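Local coordinates for protein Non-reducing end beta-L-arabinofuranosidase (Bacteroides thetaiotaomicron, PDB 5MQO) that probably hydrolyses glycosidic bonds in complex plant pectin, as a GH127 beta-L-arabinofuranosidase-family enzyme associated with aceric acidase activity, at residues F533-N547 / R565-M579. Numbering follows the deposited sequence.
Sequences FRIPEWCGKAALTVN and RTWKKGDVVELVMDM
F533, L544, V573 and L575 form the apolar centre between two facing sheets, a beta-sandwich packing in the GH127 middle domain. Strand 542-546 runs antiparallel beside 572-577 in one sheet. Strand 529-535, which carries F533 near its end, belongs to the other. The F533 ring lies between: its CZ is 3.6 Å from V573 CG1, and L544 CD2 sits over one ring face toward the rim. L544 CD2 also meets L575 CD1 at 3.8 Å. With CG anti to the backbone N (chi1 -180°), L575 brings CD1 to 4.2 Å from I535 CD1. Toward the 536-539 turn, M577 SD packs on P536 CD at 3.8 Å and makes an oblique Met-aromatic contact with W538. M579 CE touches CH2 of the same indole.

At the other end V546 CG1 meets both the R565 guanidinium and W567 CZ3. W567 NE1 is hydrogen-bonded to F529 O.

On the opposite sheet face T545 and E574 lie side by side, and E574 continues to a salt bridge with R516. A543 and V576 exchange two backbone hydrogen bonds; V576 N to A543 O is nearly straight at 175°. N547 N closes the pairing on V572 O, 2.7 Å away. D571 lies in the type II turn 568-571. Its OD2 accepts K568 N at 2.7 Å. N547 ND2 donates to D571 OD1 at 2.9 Å. With an alanine here both carboxylate bonds go, and the N547 amide would probably be freer to turn, while K568 N would lose its carboxylate acceptor. A weak bond also runs from V572 N to N547 OD1, 3.1 Å away. D571 OD1 lies in the N547 amide plane, but the N-H meets it from above the carboxylate plane.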
# COMPACT_ATOMS: atom_id res chain seq x y z
N PHE A 533 16.41 -5.73 12.22
CA PHE A 533 15.00 -6.15 12.38
C PHE A 533 14.15 -5.00 12.81
O PHE A 533 14.37 -4.39 13.87
CB PHE A 533 14.88 -7.29 13.41
CG PHE A 533 15.65 -8.50 13.03
CD1 PHE A 533 17.03 -8.55 13.24
CD2 PHE A 533 15.02 -9.55 12.38
CE1 PHE A 533 17.76 -9.64 12.84
CE2 PHE A 533 15.74 -10.65 11.99
CZ PHE A 533 17.11 -10.70 12.21
N ARG A 534 13.16 -4.66 11.99
CA ARG A 534 12.26 -3.58 12.36
C ARG A 534 11.49 -3.99 13.62
O ARG A 534 11.03 -5.12 13.71
CB ARG A 534 11.31 -3.23 11.21
CG ARG A 534 10.39 -2.05 11.48
CD ARG A 534 9.65 -1.64 10.24
NE ARG A 534 8.65 -2.63 9.94
CZ ARG A 534 7.44 -2.69 10.51
NH1 ARG A 534 6.59 -3.67 10.15
NH2 ARG A 534 7.06 -1.78 11.41
N ILE A 535 11.44 -3.10 14.60
CA ILE A 535 10.48 -3.21 15.70
C ILE A 535 9.24 -2.37 15.38
O ILE A 535 9.33 -1.14 15.38
CB ILE A 535 11.08 -2.70 17.02
CG1 ILE A 535 12.46 -3.33 17.27
CG2 ILE A 535 10.08 -2.95 18.15
CD1 ILE A 535 12.52 -4.83 17.03
N PRO A 536 8.08 -3.03 15.10
CA PRO A 536 6.81 -2.30 14.85
C PRO A 536 6.41 -1.27 15.91
O PRO A 536 6.68 -1.46 17.09
CB PRO A 536 5.76 -3.42 14.77
CG PRO A 536 6.52 -4.56 14.20
CD PRO A 536 7.93 -4.45 14.73
N GLU A 537 5.79 -0.19 15.43
CA GLU A 537 5.30 0.90 16.26
C GLU A 537 4.32 0.35 17.26
O GLU A 537 4.34 0.73 18.42
CB GLU A 537 4.63 1.99 15.40
CG GLU A 537 4.39 3.30 16.15
CD GLU A 537 3.62 4.36 15.37
OE1 GLU A 537 3.09 4.07 14.28
OE2 GLU A 537 3.54 5.50 15.86
N TRP A 538 3.48 -0.58 16.83
CA TRP A 538 2.58 -1.29 17.75
C TRP A 538 3.22 -2.16 18.85
O TRP A 538 2.51 -2.55 19.77
CB TRP A 538 1.54 -2.11 16.97
CG TRP A 538 2.07 -3.09 16.00
CD1 TRP A 538 2.16 -2.92 14.67
CD2 TRP A 538 2.54 -4.42 16.27
NE1 TRP A 538 2.67 -4.04 14.07
CE2 TRP A 538 2.92 -4.98 15.04
CE3 TRP A 538 2.68 -5.19 17.44
CZ2 TRP A 538 3.45 -6.29 14.92
CZ3 TRP A 538 3.21 -6.49 17.33
CH2 TRP A 538 3.58 -7.02 16.08
N CYS A 539 4.51 -2.48 18.76
CA CYS A 539 5.15 -3.49 19.64
C CYS A 539 5.84 -2.92 20.89
O CYS A 539 6.91 -2.25 20.78
CB CYS A 539 6.17 -4.32 18.85
SG CYS A 539 6.96 -5.61 19.85
N GLY A 540 5.27 -3.26 22.05
CA GLY A 540 5.76 -2.78 23.35
C GLY A 540 6.91 -3.55 24.00
O GLY A 540 7.67 -2.98 24.80
N LYS A 541 7.02 -4.85 23.70
CA LYS A 541 8.15 -5.68 24.15
C LYS A 541 8.64 -6.49 22.99
O LYS A 541 7.84 -7.02 22.23
CB LYS A 541 7.76 -6.62 25.31
CG LYS A 541 7.58 -5.91 26.65
CD LYS A 541 6.33 -6.30 27.45
CE LYS A 541 5.66 -5.08 28.11
NZ LYS A 541 4.86 -5.44 29.32
N ALA A 542 9.94 -6.60 22.85
CA ALA A 542 10.49 -7.54 21.89
C ALA A 542 11.89 -8.00 22.28
O ALA A 542 12.64 -7.24 22.91
CB ALA A 542 10.51 -6.91 20.51
N ALA A 543 12.22 -9.24 21.92
CA ALA A 543 13.51 -9.83 22.27
C ALA A 543 14.12 -10.53 21.08
O ALA A 543 13.39 -11.07 20.21
CB ALA A 543 13.35 -10.80 23.44
N LEU A 544 15.46 -10.51 21.05
CA LEU A 544 16.28 -11.25 20.09
C LEU A 544 17.09 -12.40 20.71
O LEU A 544 17.47 -12.37 21.88
CB LEU A 544 17.24 -10.29 19.41
CG LEU A 544 16.63 -9.31 18.42
CD1 LEU A 544 17.65 -8.23 18.10
CD2 LEU A 544 16.18 -10.00 17.14
N THR A 545 17.36 -13.42 19.89
CA THR A 545 18.34 -14.45 20.22
C THR A 545 19.19 -14.73 18.98
O THR A 545 18.74 -14.50 17.86
CB THR A 545 17.68 -15.75 20.75
OG1 THR A 545 16.96 -16.40 19.69
CG2 THR A 545 16.74 -15.45 21.93
N VAL A 546 20.43 -15.17 19.19
CA VAL A 546 21.28 -15.66 18.08
C VAL A 546 21.85 -17.05 18.40
O VAL A 546 22.66 -17.22 19.32
CB VAL A 546 22.44 -14.71 17.72
CG1 VAL A 546 23.02 -15.12 16.37
CG2 VAL A 546 21.97 -13.27 17.67
N ASN A 547 21.40 -18.02 17.60
CA ASN A 547 21.57 -19.43 17.87
C ASN A 547 21.10 -19.83 19.29
O ASN A 547 21.73 -20.66 19.94
CB ASN A 547 23.02 -19.85 17.61
CG ASN A 547 23.41 -19.74 16.14
OD1 ASN A 547 22.77 -20.33 15.26
ND2 ASN A 547 24.50 -19.02 15.86
N ARG A 565 27.67 -8.83 13.21
CA ARG A 565 28.18 -10.17 13.47
C ARG A 565 28.89 -10.68 12.22
O ARG A 565 28.52 -10.32 11.10
CB ARG A 565 26.98 -11.07 13.81
CG ARG A 565 27.29 -12.47 14.28
CD ARG A 565 27.90 -12.48 15.67
NE ARG A 565 26.97 -11.93 16.67
CZ ARG A 565 26.09 -12.63 17.39
NH1 ARG A 565 25.97 -13.96 17.25
NH2 ARG A 565 25.30 -11.99 18.26
N THR A 566 29.92 -11.50 12.38
CA THR A 566 30.51 -12.22 11.25
C THR A 566 29.68 -13.48 11.12
O THR A 566 29.84 -14.42 11.89
CB THR A 566 32.03 -12.53 11.42
OG1 THR A 566 32.75 -11.30 11.58
CG2 THR A 566 32.59 -13.23 10.19
N TRP A 567 28.75 -13.48 10.17
CA TRP A 567 27.74 -14.53 10.08
C TRP A 567 28.35 -15.74 9.39
O TRP A 567 29.04 -15.60 8.38
CB TRP A 567 26.48 -14.05 9.30
CG TRP A 567 25.82 -12.85 9.90
CD1 TRP A 567 26.06 -11.54 9.59
CD2 TRP A 567 24.83 -12.85 10.93
NE1 TRP A 567 25.28 -10.72 10.36
CE2 TRP A 567 24.52 -11.50 11.20
CE3 TRP A 567 24.17 -13.85 11.65
CZ2 TRP A 567 23.57 -11.14 12.15
CZ3 TRP A 567 23.25 -13.49 12.59
CH2 TRP A 567 22.94 -12.14 12.83
N LYS A 568 28.09 -16.92 9.96
CA LYS A 568 28.51 -18.21 9.42
C LYS A 568 27.28 -18.90 8.85
O LYS A 568 26.16 -18.63 9.30
CB LYS A 568 29.09 -19.13 10.52
CG LYS A 568 30.11 -18.51 11.47
CD LYS A 568 31.43 -18.15 10.78
CE LYS A 568 32.19 -17.03 11.50
NZ LYS A 568 32.29 -17.20 12.98
N LYS A 569 27.50 -19.83 7.92
CA LYS A 569 26.42 -20.72 7.50
C LYS A 569 25.70 -21.31 8.70
O LYS A 569 26.30 -21.55 9.75
CB LYS A 569 26.94 -21.84 6.60
CG LYS A 569 25.95 -23.00 6.42
CD LYS A 569 26.24 -23.86 5.21
CE LYS A 569 25.10 -24.85 5.02
NZ LYS A 569 25.34 -25.78 3.88
N GLY A 570 24.38 -21.49 8.56
CA GLY A 570 23.55 -22.12 9.56
C GLY A 570 23.23 -21.29 10.78
O GLY A 570 22.50 -21.78 11.65
N ASP A 571 23.74 -20.05 10.87
CA ASP A 571 23.35 -19.16 12.00
C ASP A 571 21.82 -18.93 11.98
O ASP A 571 21.14 -19.05 10.93
CB ASP A 571 24.12 -17.81 12.02
CG ASP A 571 25.59 -17.94 12.54
OD1 ASP A 571 25.90 -18.83 13.35
OD2 ASP A 571 26.45 -17.13 12.13
N VAL A 572 21.30 -18.63 13.16
CA VAL A 572 19.86 -18.47 13.38
C VAL A 572 19.63 -17.25 14.26
O VAL A 572 20.10 -17.21 15.39
CB VAL A 572 19.30 -19.74 14.07
CG1 VAL A 572 17.96 -19.49 14.75
CG2 VAL A 572 19.19 -20.86 13.05
N VAL A 573 18.91 -16.27 13.74
CA VAL A 573 18.38 -15.18 14.55
C VAL A 573 16.87 -15.38 14.75
O VAL A 573 16.17 -15.86 13.85
CB VAL A 573 18.58 -13.80 13.88
CG1 VAL A 573 18.34 -12.68 14.89
CG2 VAL A 573 19.97 -13.68 13.30
N GLU A 574 16.39 -15.00 15.93
CA GLU A 574 15.01 -15.22 16.30
C GLU A 574 14.43 -14.00 17.06
O GLU A 574 14.78 -13.73 18.21
CB GLU A 574 14.86 -16.50 17.13
CG GLU A 574 13.46 -17.07 17.12
CD GLU A 574 13.38 -18.44 17.78
OE1 GLU A 574 13.81 -19.43 17.14
OE2 GLU A 574 12.89 -18.50 18.93
N LEU A 575 13.55 -13.27 16.38
CA LEU A 575 12.84 -12.14 16.95
C LEU A 575 11.60 -12.67 17.59
O LEU A 575 10.86 -13.41 16.94
CB LEU A 575 12.47 -11.19 15.83
CG LEU A 575 11.71 -9.92 16.23
CD1 LEU A 575 12.53 -9.03 17.16
CD2 LEU A 575 11.32 -9.15 14.98
N VAL A 576 11.39 -12.35 18.87
CA VAL A 576 10.10 -12.61 19.53
C VAL A 576 9.45 -11.28 19.86
O VAL A 576 9.92 -10.57 20.73
CB VAL A 576 10.25 -13.43 20.83
CG1 VAL A 576 8.88 -13.73 21.47
CG2 VAL A 576 10.99 -14.73 20.57
N MET A 577 8.38 -10.94 19.14
CA MET A 577 7.58 -9.72 19.40
C MET A 577 6.36 -10.13 20.19
O MET A 577 5.71 -11.08 19.81
CB MET A 577 7.11 -9.06 18.08
CG MET A 577 8.24 -8.44 17.24
SD MET A 577 7.88 -8.13 15.48
CE MET A 577 7.92 -9.78 14.82
N ASP A 578 6.08 -9.46 21.30
CA ASP A 578 4.80 -9.65 21.96
C ASP A 578 3.74 -9.08 21.05
O ASP A 578 3.91 -8.00 20.52
CB ASP A 578 4.71 -8.91 23.28
CG ASP A 578 5.36 -9.66 24.41
OD1 ASP A 578 6.09 -10.67 24.18
OD2 ASP A 578 5.14 -9.21 25.56
N MET A 579 2.66 -9.81 20.90
CA MET A 579 1.60 -9.42 20.01
C MET A 579 0.26 -9.53 20.73
O MET A 579 -0.60 -10.31 20.37
CB MET A 579 1.66 -10.29 18.77
CG MET A 579 0.76 -9.77 17.68
SD MET A 579 0.67 -10.86 16.27
CE MET A 579 2.19 -10.41 15.46